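Local structure of monosaccharide-transporting ATPase (Actinobacillus succinogenes, 5DTE) at residues 36-41 with 224-229; 134-139 with 268-273; 141-146 with 182-187; 151-156 with 243-248; 205-210 with 229-234. The protein binds D-allose and, as a periplasmic solute-binding protein, probably delivers the sugar to its partner ABC transporter. All coordinates share one frame; numbering follows the deposited sequence.

Contact 1 of 5, residues 36-41 with 224-229; sequences LSNEYF and NDNMAI. With ALL (beta-D-allopyranose), chain E.
Asn38 and Asn226 reach for each other across the sugar cleft, each carrying its amide at the end of a short arm. The two amide planes are turned 39° apart, and the side chains meet slantwise. Asn226 ND2 lies 2.7 Å from Asn38 OD1, but its N-H is badly bent from the acceptor, at 122°, and the hydrogen bond is weak. The same Asn38 OD1 also takes a weak capping bond from Tyr40 N at 3.3 Å. This suits asparagine as the N-cap of its helix: the oxygen turns back to the backbone while the nitrogen is presented to the ligand. With CG anti to the backbone N (chi1 -160°), Asn38 ND2 is brought to 2.5 Å from O4 of the allopyranose. Asn224 plays a matching part on the other bank. Its OD1 caps the second helix by accepting from Met227 N at 3.0 Å, and its ND2 sits 3.4 Å from C6 of the sugar and bonds weakly to Trp198 O. Two aromatic residues also line the pocket: Tyr40 CD2 lies 3.7 Å from C3 of the sugar in an oblique approach, whereas the sugar's O6 meets Phe41 at the ring edge, 3.8 Å from CE2. Helix 39-54 follows strand 28-33 of the six-stranded parallel sheet, and helix 225-237 follows strand 219-222 of the four-stranded one, so the two helix N-termini close on the ligand from different lobes.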
# COMPACT_ATOMS: atom_id res chain seq x y z
N LEU A 36 0.96 -11.84 -4.14
CA LEU A 36 1.77 -12.28 -3.02
C LEU A 36 3.25 -12.13 -3.37
O LEU A 36 4.12 -12.41 -2.53
CB LEU A 36 1.46 -13.73 -2.65
CG LEU A 36 0.38 -14.05 -1.61
CD1 LEU A 36 0.37 -15.55 -1.39
CD2 LEU A 36 0.61 -13.31 -0.30
N SER A 37 3.50 -11.71 -4.61
CA SER A 37 4.85 -11.42 -5.11
C SER A 37 5.54 -10.34 -4.30
O SER A 37 6.77 -10.35 -4.16
CB SER A 37 4.79 -11.01 -6.59
OG SER A 37 4.23 -12.02 -7.40
N ASN A 38 4.76 -9.39 -3.79
CA ASN A 38 5.26 -8.34 -2.91
C ASN A 38 5.57 -8.90 -1.52
O ASN A 38 4.89 -9.79 -1.04
CB ASN A 38 4.25 -7.20 -2.81
CG ASN A 38 4.88 -5.89 -2.32
OD1 ASN A 38 6.00 -5.87 -1.81
ND2 ASN A 38 4.15 -4.79 -2.50
N GLU A 39 6.61 -8.37 -0.87
CA GLU A 39 6.92 -8.81 0.48
C GLU A 39 5.87 -8.27 1.45
O GLU A 39 5.49 -8.95 2.41
CB GLU A 39 8.32 -8.34 0.88
CG GLU A 39 8.61 -8.32 2.38
CD GLU A 39 8.55 -9.69 3.03
OE1 GLU A 39 8.99 -10.67 2.39
OE2 GLU A 39 8.07 -9.77 4.18
N TYR A 40 5.39 -7.07 1.19
CA TYR A 40 4.35 -6.44 1.99
C TYR A 40 3.10 -7.34 2.18
O TYR A 40 2.58 -7.48 3.29
CB TYR A 40 3.96 -5.09 1.37
CG TYR A 40 2.83 -4.41 2.08
CD1 TYR A 40 3.03 -3.76 3.28
CD2 TYR A 40 1.54 -4.43 1.55
CE1 TYR A 40 1.98 -3.14 3.94
CE2 TYR A 40 0.49 -3.82 2.20
CZ TYR A 40 0.72 -3.18 3.40
OH TYR A 40 -0.32 -2.57 4.05
N PHE A 41 2.63 -7.97 1.11
CA PHE A 41 1.44 -8.81 1.21
C PHE A 41 1.75 -10.17 1.84
O PHE A 41 0.92 -10.74 2.55
CB PHE A 41 0.78 -8.97 -0.15
CG PHE A 41 -0.01 -7.77 -0.56
CD1 PHE A 41 -1.15 -7.40 0.15
CD2 PHE A 41 0.38 -6.98 -1.64
CE1 PHE A 41 -1.90 -6.28 -0.21
CE2 PHE A 41 -0.36 -5.85 -2.00
CZ PHE A 41 -1.51 -5.50 -1.29
N ASN A 224 6.20 2.98 -3.04
CA ASN A 224 6.35 1.86 -2.14
C ASN A 224 7.73 1.41 -1.81
O ASN A 224 8.69 1.79 -2.44
CB ASN A 224 5.47 0.66 -2.58
CG ASN A 224 6.12 -0.25 -3.60
OD1 ASN A 224 7.31 -0.52 -3.62
ND2 ASN A 224 5.26 -0.93 -4.29
N ASP A 225 7.77 0.57 -0.78
CA ASP A 225 8.98 0.03 -0.25
C ASP A 225 9.84 -0.73 -1.26
O ASP A 225 11.07 -0.68 -1.17
CB ASP A 225 8.65 -0.89 0.91
CG ASP A 225 9.01 -0.26 2.22
OD1 ASP A 225 9.60 0.85 2.18
OD2 ASP A 225 8.74 -0.86 3.28
N ASN A 226 9.23 -1.47 -2.18
CA ASN A 226 10.01 -2.14 -3.22
C ASN A 226 10.75 -1.16 -4.12
O ASN A 226 11.95 -1.32 -4.35
CB ASN A 226 9.12 -3.06 -4.06
CG ASN A 226 8.80 -4.35 -3.36
OD1 ASN A 226 9.57 -4.80 -2.52
ND2 ASN A 226 7.65 -4.94 -3.68
N MET A 227 10.06 -0.14 -4.64
CA MET A 227 10.72 0.81 -5.55
C MET A 227 11.83 1.62 -4.82
O MET A 227 12.82 2.05 -5.45
CB MET A 227 9.70 1.75 -6.19
CG MET A 227 8.61 1.01 -6.96
SD MET A 227 7.43 2.06 -7.83
CE MET A 227 6.49 2.75 -6.49
N ALA A 228 11.68 1.82 -3.51
CA ALA A 228 12.70 2.48 -2.70
C ALA A 228 14.00 1.68 -2.68
O ALA A 228 15.10 2.24 -2.75
CB ALA A 228 12.20 2.70 -1.28
N ILE A 229 13.86 0.37 -2.56
CA ILE A 229 14.98 -0.55 -2.54
C ILE A 229 15.68 -0.58 -3.87
O ILE A 229 16.91 -0.61 -3.95
CB ILE A 229 14.51 -1.98 -2.18
CG1 ILE A 229 13.97 -2.00 -0.74
CG2 ILE A 229 15.63 -3.00 -2.42
CD1 ILE A 229 15.04 -2.11 0.31
C1 ALL E . -0.50 -0.92 -2.43
C2 ALL E . -0.23 -1.29 -0.99
C3 ALL E . 1.20 -1.58 -0.74
C4 ALL E . 1.79 -2.49 -1.77
C5 ALL E . 1.58 -1.86 -3.13
C6 ALL E . 2.29 -2.56 -4.25
O1 ALL E . -1.85 -0.88 -2.69
O2 ALL E . -0.61 -0.17 -0.16
O3 ALL E . 1.95 -0.33 -0.77
O4 ALL E . 3.19 -2.69 -1.52
O5 ALL E . 0.14 -1.87 -3.39
O6 ALL E . 1.64 -3.79 -4.51

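Contact 2 of 5, residues 134-139 with 268-273; sequences VGVDNF and IDQLPK. With ALL (beta-D-allopyranose), chain E.
In the hinge beside the allose pocket, Val136 lies against Gln270, where two connecting strands pass between the lobes. The closest pairing of carbon atoms is Val136 CG2 with Gln270 CG, 3.5 Å apart, and the other methyl, Val136 CG1, stands 3.9 Å from the backbone Gln270 O. The branched valine thus straddles the base of the glutamine side chain. Gln270 is stretched out from there: a chi1 of -168° swings CG opposite the backbone N, and the chain stays extended beyond it, carrying the amide toward the sugar, with Gln270 CD 3.9 Å from O2 of the allopyranose. A glutamine suits the place because its aliphatic part packs on the valine and its polar end enters the pocket. This layout belongs to the type I periplasmic binding fold, in which the lobes are joined by crossover segments. Strand 132-135 of the six-stranded sheet leads over to helix 138-152 of the other lobe, and strand 267-269 leads back to helix 272-287. Asn138 comes in from the first crossover, its amide nearly perpendicular to that of Gln270 (83°), although its OD1 is taken by Arg174, an arginine that also bonds the ligand; Asn138 is thereby a second-shell residue. On the returning crossover Asp269 forms an Asx turn: Leu271 N donates to Asp269 OD1 at 3.1 Å, approaching from above the carboxylate plane, while Asp269 OD2 is bonded to Tyr311. Leu271 itself turns with positive phi just before helix 272-287 starts at Pro272.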
# COMPACT_ATOMS: atom_id res chain seq x y z
N VAL A 134 -11.09 -0.86 5.09
CA VAL A 134 -10.05 -0.82 6.12
C VAL A 134 -8.70 -0.56 5.44
O VAL A 134 -8.31 -1.34 4.57
CB VAL A 134 -9.97 -2.14 6.92
CG1 VAL A 134 -8.73 -2.14 7.83
CG2 VAL A 134 -11.22 -2.35 7.71
N GLY A 135 -8.01 0.51 5.83
CA GLY A 135 -6.68 0.79 5.29
C GLY A 135 -5.85 1.84 6.01
O GLY A 135 -5.67 1.77 7.23
N VAL A 136 -5.30 2.77 5.24
CA VAL A 136 -4.65 3.98 5.75
C VAL A 136 -4.94 5.18 4.82
O VAL A 136 -5.37 5.01 3.68
CB VAL A 136 -3.10 3.85 5.90
CG1 VAL A 136 -2.73 3.06 7.13
CG2 VAL A 136 -2.44 3.27 4.64
N ASP A 137 -4.74 6.38 5.34
CA ASP A 137 -4.73 7.57 4.50
C ASP A 137 -3.41 7.58 3.75
O ASP A 137 -2.37 7.89 4.32
CB ASP A 137 -4.89 8.84 5.35
CG ASP A 137 -5.56 9.98 4.60
OD1 ASP A 137 -5.24 10.16 3.41
OD2 ASP A 137 -6.41 10.68 5.19
N ASN A 138 -3.44 7.21 2.47
CA ASN A 138 -2.20 7.13 1.71
C ASN A 138 -1.75 8.53 1.31
O ASN A 138 -0.56 8.76 1.10
CB ASN A 138 -2.36 6.23 0.48
CG ASN A 138 -2.56 4.76 0.85
OD1 ASN A 138 -1.82 4.19 1.64
ND2 ASN A 138 -3.58 4.15 0.27
N PHE A 139 -2.69 9.46 1.25
CA PHE A 139 -2.35 10.86 0.96
C PHE A 139 -1.51 11.41 2.08
O PHE A 139 -0.41 11.94 1.86
CB PHE A 139 -3.61 11.71 0.80
CG PHE A 139 -3.34 13.17 0.57
CD1 PHE A 139 -3.19 13.66 -0.72
CD2 PHE A 139 -3.28 14.06 1.64
CE1 PHE A 139 -2.96 15.01 -0.94
CE2 PHE A 139 -3.07 15.42 1.44
CZ PHE A 139 -2.90 15.90 0.15
N ILE A 268 7.21 4.36 5.51
CA ILE A 268 6.01 4.46 6.36
C ILE A 268 5.49 3.07 6.67
O ILE A 268 5.11 2.34 5.76
CB ILE A 268 4.88 5.28 5.68
CG1 ILE A 268 5.20 6.78 5.66
CG2 ILE A 268 3.55 5.06 6.40
CD1 ILE A 268 4.79 7.55 6.93
N ASP A 269 5.51 2.69 7.96
CA ASP A 269 4.93 1.41 8.35
C ASP A 269 3.43 1.56 8.32
O ASP A 269 2.83 2.33 9.08
CB ASP A 269 5.41 0.94 9.74
CG ASP A 269 4.98 -0.51 10.05
OD1 ASP A 269 4.52 -1.22 9.12
OD2 ASP A 269 5.10 -0.94 11.22
N GLN A 270 2.83 0.80 7.42
CA GLN A 270 1.42 0.85 7.13
C GLN A 270 0.65 -0.07 8.08
O GLN A 270 -0.58 -0.08 8.08
CB GLN A 270 1.21 0.43 5.68
CG GLN A 270 -0.12 0.68 5.15
CD GLN A 270 -0.22 0.25 3.73
OE1 GLN A 270 0.77 -0.20 3.16
NE2 GLN A 270 -1.41 0.36 3.14
N LEU A 271 1.41 -0.82 8.88
CA LEU A 271 0.85 -1.80 9.81
C LEU A 271 -0.05 -2.83 9.13
O LEU A 271 -1.25 -2.93 9.42
CB LEU A 271 0.09 -1.07 10.92
CG LEU A 271 1.03 -0.07 11.59
CD1 LEU A 271 0.31 0.73 12.62
CD2 LEU A 271 2.18 -0.81 12.22
N PRO A 272 0.54 -3.63 8.22
CA PRO A 272 -0.27 -4.51 7.37
C PRO A 272 -0.90 -5.66 8.15
O PRO A 272 -1.88 -6.24 7.68
CB PRO A 272 0.75 -5.02 6.35
CG PRO A 272 2.05 -4.98 7.07
CD PRO A 272 1.98 -3.84 8.03
N LYS A 273 -0.35 -5.99 9.31
CA LYS A 273 -0.93 -7.05 10.13
C LYS A 273 -2.11 -6.53 10.91
O LYS A 273 -3.11 -7.23 11.03
CB LYS A 273 0.11 -7.64 11.08
CG LYS A 273 1.42 -7.99 10.41
CD LYS A 273 1.91 -9.35 10.82
CE LYS A 273 3.24 -9.68 10.18
NZ LYS A 273 3.73 -11.02 10.62
C1 ALL E . -0.50 -0.92 -2.43
C2 ALL E . -0.23 -1.29 -0.99
C3 ALL E . 1.20 -1.58 -0.74
C4 ALL E . 1.79 -2.49 -1.77
C5 ALL E . 1.58 -1.86 -3.13
C6 ALL E . 2.29 -2.56 -4.25
O1 ALL E . -1.85 -0.88 -2.69
O2 ALL E . -0.61 -0.17 -0.16
O3 ALL E . 1.95 -0.33 -0.77
O4 ALL E . 3.19 -2.69 -1.52
O5 ALL E . 0.14 -1.87 -3.39
O6 ALL E . 1.64 -3.79 -4.51

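Contact 3 of 5, residues 141-146 with 182-187; sequences GGYLEA and FAEYPD
Tyr143 and Glu184 make the polar half of this contact, in which helix 138-152 meets the turn that follows helix 169-182. The phenol Tyr143 OH donates to Glu184 OE2 at 3.0 Å, on the syn side of the carboxylate and 24° out of its plane. Ring and carboxylate planes stand 66° apart, and the oxygen lies at the edge of the ring, also 3.5 Å from Tyr143 CE1. The extended glutamate chain and the long tyrosine side chain together span the distance between helix and turn. Lys180 adds a cation-pi interaction with the Tyr143 ring.

The apolar half is one pair: Ala146 CB lies 3.5 Å from Phe182 CZ, the small methyl letting the helix come close to the large ring, which it meets obliquely, beside Ala178 and Ala181 of helix 169-182.

Backbone bonding shapes the second segment. A type I turn from Phe182 to Tyr185, closed by Tyr185 N to Phe182 O at 2.7 Å, leads on to strand 188-195 in a beta-alpha-beta unit.

The chemistry is divided by burial: Ala146 and Phe182 join in the interior, whereas Glu184 is exposed, and the phenol bond together with a long, weak ion pair to Lys147 would be expected to favour its ionised form.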
# COMPACT_ATOMS: atom_id res chain seq x y z
N GLY A 141 -0.03 9.61 4.43
CA GLY A 141 1.17 8.79 4.52
C GLY A 141 2.30 9.35 3.67
O GLY A 141 3.42 9.47 4.16
N GLY A 142 1.99 9.69 2.42
CA GLY A 142 2.94 10.32 1.52
C GLY A 142 3.35 11.73 1.94
O GLY A 142 4.53 12.10 1.89
N TYR A 143 2.37 12.53 2.35
CA TYR A 143 2.68 13.83 2.92
C TYR A 143 3.67 13.68 4.06
O TYR A 143 4.72 14.30 4.06
CB TYR A 143 1.41 14.52 3.42
CG TYR A 143 1.67 15.85 4.12
CD1 TYR A 143 1.84 17.03 3.38
CD2 TYR A 143 1.73 15.93 5.51
CE1 TYR A 143 2.07 18.23 4.01
CE2 TYR A 143 1.96 17.14 6.15
CZ TYR A 143 2.13 18.29 5.40
OH TYR A 143 2.35 19.49 6.03
N LEU A 144 3.33 12.85 5.04
CA LEU A 144 4.26 12.61 6.14
C LEU A 144 5.62 12.11 5.65
O LEU A 144 6.64 12.49 6.20
CB LEU A 144 3.66 11.62 7.14
CG LEU A 144 2.60 12.10 8.15
CD1 LEU A 144 1.77 10.93 8.67
CD2 LEU A 144 3.25 12.84 9.30
N GLU A 145 5.63 11.27 4.62
CA GLU A 145 6.86 10.65 4.13
C GLU A 145 7.70 11.63 3.33
O GLU A 145 8.93 11.63 3.42
CB GLU A 145 6.56 9.41 3.27
CG GLU A 145 7.81 8.81 2.56
CD GLU A 145 7.48 7.85 1.42
OE1 GLU A 145 6.43 7.16 1.45
OE2 GLU A 145 8.28 7.76 0.48
N ALA A 146 7.06 12.46 2.52
CA ALA A 146 7.80 13.45 1.74
C ALA A 146 8.39 14.49 2.67
O ALA A 146 9.55 14.88 2.55
CB ALA A 146 6.90 14.10 0.71
N PHE A 182 6.28 19.01 -0.77
CA PHE A 182 7.44 19.73 -1.32
C PHE A 182 7.01 21.13 -1.70
O PHE A 182 7.82 22.06 -1.73
CB PHE A 182 8.04 19.02 -2.54
CG PHE A 182 8.45 17.60 -2.28
CD1 PHE A 182 9.12 17.26 -1.12
CD2 PHE A 182 8.14 16.60 -3.18
CE1 PHE A 182 9.48 15.96 -0.87
CE2 PHE A 182 8.49 15.31 -2.93
CZ PHE A 182 9.17 14.99 -1.77
N ALA A 183 5.71 21.27 -1.98
CA ALA A 183 5.13 22.57 -2.30
C ALA A 183 5.34 23.54 -1.14
O ALA A 183 5.24 24.74 -1.32
CB ALA A 183 3.65 22.42 -2.63
N GLU A 184 5.64 23.00 0.05
CA GLU A 184 5.91 23.81 1.24
C GLU A 184 7.38 24.22 1.32
O GLU A 184 7.75 25.10 2.12
CB GLU A 184 5.51 23.05 2.51
CG GLU A 184 4.01 22.78 2.61
CD GLU A 184 3.62 22.10 3.91
OE1 GLU A 184 4.50 21.96 4.79
OE2 GLU A 184 2.42 21.72 4.04
N TYR A 185 8.20 23.60 0.49
CA TYR A 185 9.63 23.91 0.45
C TYR A 185 10.01 24.48 -0.91
O TYR A 185 10.41 23.73 -1.80
CB TYR A 185 10.45 22.65 0.76
CG TYR A 185 10.16 22.08 2.13
CD1 TYR A 185 10.97 22.40 3.21
CD2 TYR A 185 9.06 21.25 2.34
CE1 TYR A 185 10.71 21.90 4.47
CE2 TYR A 185 8.79 20.75 3.60
CZ TYR A 185 9.62 21.08 4.66
OH TYR A 185 9.37 20.58 5.92
N PRO A 186 9.88 25.82 -1.06
CA PRO A 186 10.15 26.53 -2.32
C PRO A 186 11.56 26.28 -2.85
O PRO A 186 11.81 26.57 -4.02
CB PRO A 186 9.97 28.01 -1.93
CG PRO A 186 8.97 27.98 -0.85
CD PRO A 186 9.32 26.74 -0.05
N ASP A 187 12.45 25.76 -2.02
CA ASP A 187 13.81 25.43 -2.45
C ASP A 187 13.93 23.96 -2.80
O ASP A 187 15.03 23.47 -3.08
CB ASP A 187 14.83 25.79 -1.37
CG ASP A 187 15.36 27.20 -1.52
OD1 ASP A 187 15.07 27.83 -2.55
OD2 ASP A 187 16.09 27.66 -0.62

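Contact 4 of 5, residues 151-156 with 243-248; sequences EAIGKK and KVLVSG
Leu245 of the outermost strand of the four-stranded parallel sheet meets Ala152 and Ile153, where helix 138-152 ends in a Schellman motif. The fold here is a three-layer alpha/beta/alpha sandwich, and side chains alternate along the chain accordingly: Leu245 points to this helix end, whereas Val244 and Val246 turn the other way, onto helix 225-237.

The contact itself is apolar. Ile153 CG2 lies 3.6 Å from Leu245 CD1, and the two side chains run past each other in opposite directions, touching along their flanks. The leucine's CG, anti to its carbonyl carbon (chi1 -48°), brings CD1 against both residues, with Ala152 CB 4.0 Å away. Leu149, one helical turn back, also packs on Leu245. A leucine suits this partly exposed sheet edge because its branched end can touch two residues of the helix end, and the small alanine allows the helix to approach it.

Backbone bonding ends the helix. Gly154 N donates to Glu151 O at 3.1 Å, and Gly154 takes a positive phi of 95°, a conformation for which glycine is apt because it has no CB to press on the carbonyl oxygen of Ile153.

Polar interactions tie down the flanking residues. Lys155 NZ and Glu151 OE2 form a long salt bridge of 3.8 Å, while Glu151 OE1 is bonded to Tyr185; Ser247, further along the strand, is hydrogen-bonded to Glu145. Not only side chains face the leucine: the backbone carbonyl oxygen Ala152 O comes within 3.6 Å of Leu245 CD1.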
# COMPACT_ATOMS: atom_id res chain seq x y z
N GLU A 151 12.87 17.69 4.87
CA GLU A 151 13.68 18.08 6.01
C GLU A 151 15.07 17.43 6.01
O GLU A 151 16.07 18.09 6.27
CB GLU A 151 12.94 17.74 7.30
CG GLU A 151 11.65 18.52 7.46
CD GLU A 151 11.86 19.91 8.02
OE1 GLU A 151 11.32 20.89 7.44
OE2 GLU A 151 12.57 20.03 9.05
N ALA A 152 15.12 16.14 5.69
CA ALA A 152 16.38 15.38 5.66
C ALA A 152 17.41 15.88 4.64
O ALA A 152 18.61 15.86 4.93
CB ALA A 152 16.08 13.91 5.40
N ILE A 153 16.97 16.32 3.47
CA ILE A 153 17.92 16.80 2.47
C ILE A 153 18.13 18.30 2.58
O ILE A 153 18.70 18.94 1.70
CB ILE A 153 17.51 16.45 1.04
CG1 ILE A 153 16.20 17.14 0.65
CG2 ILE A 153 17.40 14.96 0.89
CD1 ILE A 153 16.08 17.41 -0.86
N GLY A 154 17.66 18.87 3.68
CA GLY A 154 18.03 20.22 4.05
C GLY A 154 17.07 21.30 3.62
O GLY A 154 17.50 22.42 3.35
N LYS A 155 15.77 20.97 3.57
CA LYS A 155 14.74 21.90 3.08
C LYS A 155 15.02 22.43 1.65
O LYS A 155 14.40 23.40 1.21
CB LYS A 155 14.59 23.07 4.07
CG LYS A 155 14.21 22.64 5.50
CD LYS A 155 14.44 23.75 6.53
CE LYS A 155 13.48 23.62 7.74
NZ LYS A 155 14.19 23.52 9.06
N LYS A 156 15.93 21.76 0.93
CA LYS A 156 16.49 22.29 -0.32
C LYS A 156 17.05 21.18 -1.21
O LYS A 156 17.63 20.20 -0.71
CB LYS A 156 17.59 23.31 -0.02
CG LYS A 156 18.18 24.02 -1.23
CD LYS A 156 19.11 25.17 -0.85
CE LYS A 156 19.85 25.71 -2.07
NZ LYS A 156 18.94 26.28 -3.13
N LYS A 243 24.62 10.68 -0.75
CA LYS A 243 24.48 11.94 -1.47
C LYS A 243 23.07 12.12 -2.01
O LYS A 243 22.65 13.23 -2.33
CB LYS A 243 25.52 12.02 -2.60
CG LYS A 243 26.85 12.65 -2.17
CD LYS A 243 28.08 11.87 -2.63
CE LYS A 243 29.34 12.46 -1.99
NZ LYS A 243 30.63 12.14 -2.73
N VAL A 244 22.34 11.02 -2.12
CA VAL A 244 20.91 11.08 -2.42
C VAL A 244 20.14 10.27 -1.38
O VAL A 244 20.44 9.10 -1.14
CB VAL A 244 20.57 10.55 -3.85
CG1 VAL A 244 19.08 10.69 -4.12
CG2 VAL A 244 21.36 11.28 -4.92
N LEU A 245 19.15 10.90 -0.76
CA LEU A 245 18.38 10.23 0.27
C LEU A 245 17.04 9.74 -0.29
O LEU A 245 16.37 10.44 -1.04
CB LEU A 245 18.16 11.15 1.46
CG LEU A 245 19.43 11.84 1.95
CD1 LEU A 245 19.14 12.76 3.15
CD2 LEU A 245 20.50 10.81 2.26
N VAL A 246 16.67 8.52 0.09
CA VAL A 246 15.52 7.84 -0.48
C VAL A 246 14.48 7.60 0.63
O VAL A 246 14.84 7.29 1.77
CB VAL A 246 15.98 6.51 -1.15
CG1 VAL A 246 14.81 5.70 -1.74
CG2 VAL A 246 17.03 6.82 -2.23
N SER A 247 13.20 7.80 0.30
CA SER A 247 12.10 7.42 1.19
C SER A 247 11.20 6.38 0.52
O SER A 247 10.97 6.42 -0.70
CB SER A 247 11.29 8.65 1.60
OG SER A 247 10.85 9.35 0.46
N GLY A 248 10.69 5.44 1.32
CA GLY A 248 9.81 4.40 0.82
C GLY A 248 8.50 4.34 1.57
O GLY A 248 8.18 5.22 2.36

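Contact 5 of 5, residues 205-210 with 229-234; sequences NVTTNI and IGAVTA
Thr207 faces Ala231 and Ala234, and these three residues carry most of the meeting of helix 205-210 with helix 229-234. At Ile229, one turn into helix 225-237, the carbonyl O accepts twice, from Thr233 N and, at 3.0 Å, from Thr233 OG1, which arrive from opposite faces of its plane; the threonine hydroxyl is thereby satisfied within its own helix. Past Gly230 comes Ala231, whose CA and CB both lie 3.6 Å from Thr207 OG1. That hydroxyl sits beside its backbone N (chi1 -55°) and bonds back to Ala203 O, which suits a buried threonine whose neighbours here are carbon atoms. Val232 points away, to Tyr258 and Met264. Ala234 then takes the other branch, its CB 3.5 Å from Thr207 CG2, while Thr208 OG1 flanks the same methyl at 3.9 Å. The two alanines permit the axes of these short segments to approach to 8.3 Å, with a crossing angle of -44°. Both helices lie over strand 157-163, where Leu162 touches Thr207 and Ala231; adjacent helices covering one face of a parallel sheet are characteristic of the Rossmann-like lobes of type I periplasmic binding proteins.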
# COMPACT_ATOMS: atom_id res chain seq x y z
N ASN A 205 16.10 0.29 -12.96
CA ASN A 205 16.25 0.80 -14.30
C ASN A 205 15.82 2.26 -14.38
O ASN A 205 16.61 3.12 -14.79
CB ASN A 205 15.44 -0.01 -15.30
CG ASN A 205 15.69 0.43 -16.73
OD1 ASN A 205 15.15 1.44 -17.19
ND2 ASN A 205 16.53 -0.32 -17.43
N VAL A 206 14.58 2.54 -13.99
CA VAL A 206 14.10 3.92 -14.04
C VAL A 206 15.00 4.91 -13.27
O VAL A 206 15.36 5.96 -13.80
CB VAL A 206 12.67 4.03 -13.52
CG1 VAL A 206 12.30 5.50 -13.29
CG2 VAL A 206 11.70 3.37 -14.48
N THR A 207 15.38 4.57 -12.04
CA THR A 207 16.19 5.48 -11.21
C THR A 207 17.53 5.78 -11.85
O THR A 207 18.03 6.90 -11.75
CB THR A 207 16.45 4.92 -9.79
OG1 THR A 207 15.20 4.60 -9.16
CG2 THR A 207 17.17 5.92 -8.91
N THR A 208 18.13 4.78 -12.48
CA THR A 208 19.41 4.99 -13.12
C THR A 208 19.26 6.02 -14.22
O THR A 208 20.03 6.98 -14.30
CB THR A 208 19.98 3.68 -13.67
OG1 THR A 208 20.72 3.05 -12.63
CG2 THR A 208 20.90 3.95 -14.84
N ASN A 209 18.24 5.83 -15.06
CA ASN A 209 18.00 6.72 -16.18
C ASN A 209 17.59 8.13 -15.70
O ASN A 209 17.81 9.13 -16.39
CB ASN A 209 16.94 6.11 -17.09
CG ASN A 209 17.36 4.74 -17.63
OD1 ASN A 209 18.53 4.50 -17.95
ND2 ASN A 209 16.39 3.83 -17.70
N ILE A 210 17.01 8.22 -14.51
CA ILE A 210 16.61 9.50 -13.94
C ILE A 210 17.79 10.25 -13.28
O ILE A 210 17.86 11.47 -13.32
CB ILE A 210 15.48 9.30 -12.92
CG1 ILE A 210 14.21 8.87 -13.64
CG2 ILE A 210 15.24 10.56 -12.11
CD1 ILE A 210 12.97 8.90 -12.77
N ILE A 229 13.86 0.37 -2.56
CA ILE A 229 14.98 -0.55 -2.54
C ILE A 229 15.68 -0.58 -3.87
O ILE A 229 16.91 -0.61 -3.95
CB ILE A 229 14.51 -1.98 -2.18
CG1 ILE A 229 13.97 -2.00 -0.74
CG2 ILE A 229 15.63 -3.00 -2.42
CD1 ILE A 229 15.04 -2.11 0.31
N GLY A 230 14.89 -0.56 -4.94
CA GLY A 230 15.43 -0.54 -6.28
C GLY A 230 16.14 0.77 -6.54
O GLY A 230 17.09 0.83 -7.31
N ALA A 231 15.68 1.82 -5.88
CA ALA A 231 16.21 3.16 -6.05
C ALA A 231 17.53 3.35 -5.31
O ALA A 231 18.45 4.01 -5.80
CB ALA A 231 15.20 4.18 -5.60
N VAL A 232 17.62 2.76 -4.12
CA VAL A 232 18.87 2.79 -3.36
C VAL A 232 20.00 2.09 -4.12
O VAL A 232 21.11 2.61 -4.20
CB VAL A 232 18.70 2.13 -1.98
CG1 VAL A 232 20.05 2.02 -1.28
CG2 VAL A 232 17.73 2.92 -1.13
N THR A 233 19.71 0.92 -4.69
CA THR A 233 20.70 0.17 -5.47
C THR A 233 21.27 0.97 -6.62
O THR A 233 22.46 0.86 -6.93
CB THR A 233 20.07 -1.12 -6.03
OG1 THR A 233 19.44 -1.83 -4.96
CG2 THR A 233 21.13 -2.00 -6.66
N ALA A 234 20.43 1.78 -7.25
CA ALA A 234 20.87 2.72 -8.26
C ALA A 234 21.88 3.71 -7.68
O ALA A 234 23.01 3.80 -8.17
CB ALA A 234 19.69 3.45 -8.86

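How the contacts relate
From the N terminus, residues 36-41 open the loop that contact 1 closes at 224-229, joining the two lobes over the ligand. Contact 2 starts at 134-139 in the hinge and, ending at 268-273, crosses contact 1 while enclosing contacts 3, 4 and 5. Contact 3 closes first, at 182-187, within the loop of contact 1. Contact 4, from 151-156 to 243-248, crosses contacts 1 and 3 and encloses contact 5, which follows contact 3 in series and crosses contact 1. Helix 138-152 serves contacts 2, 3 and 4, and helix 225-237 serves contacts 1 and 5, linking the pocket to the body of the four-stranded lobe.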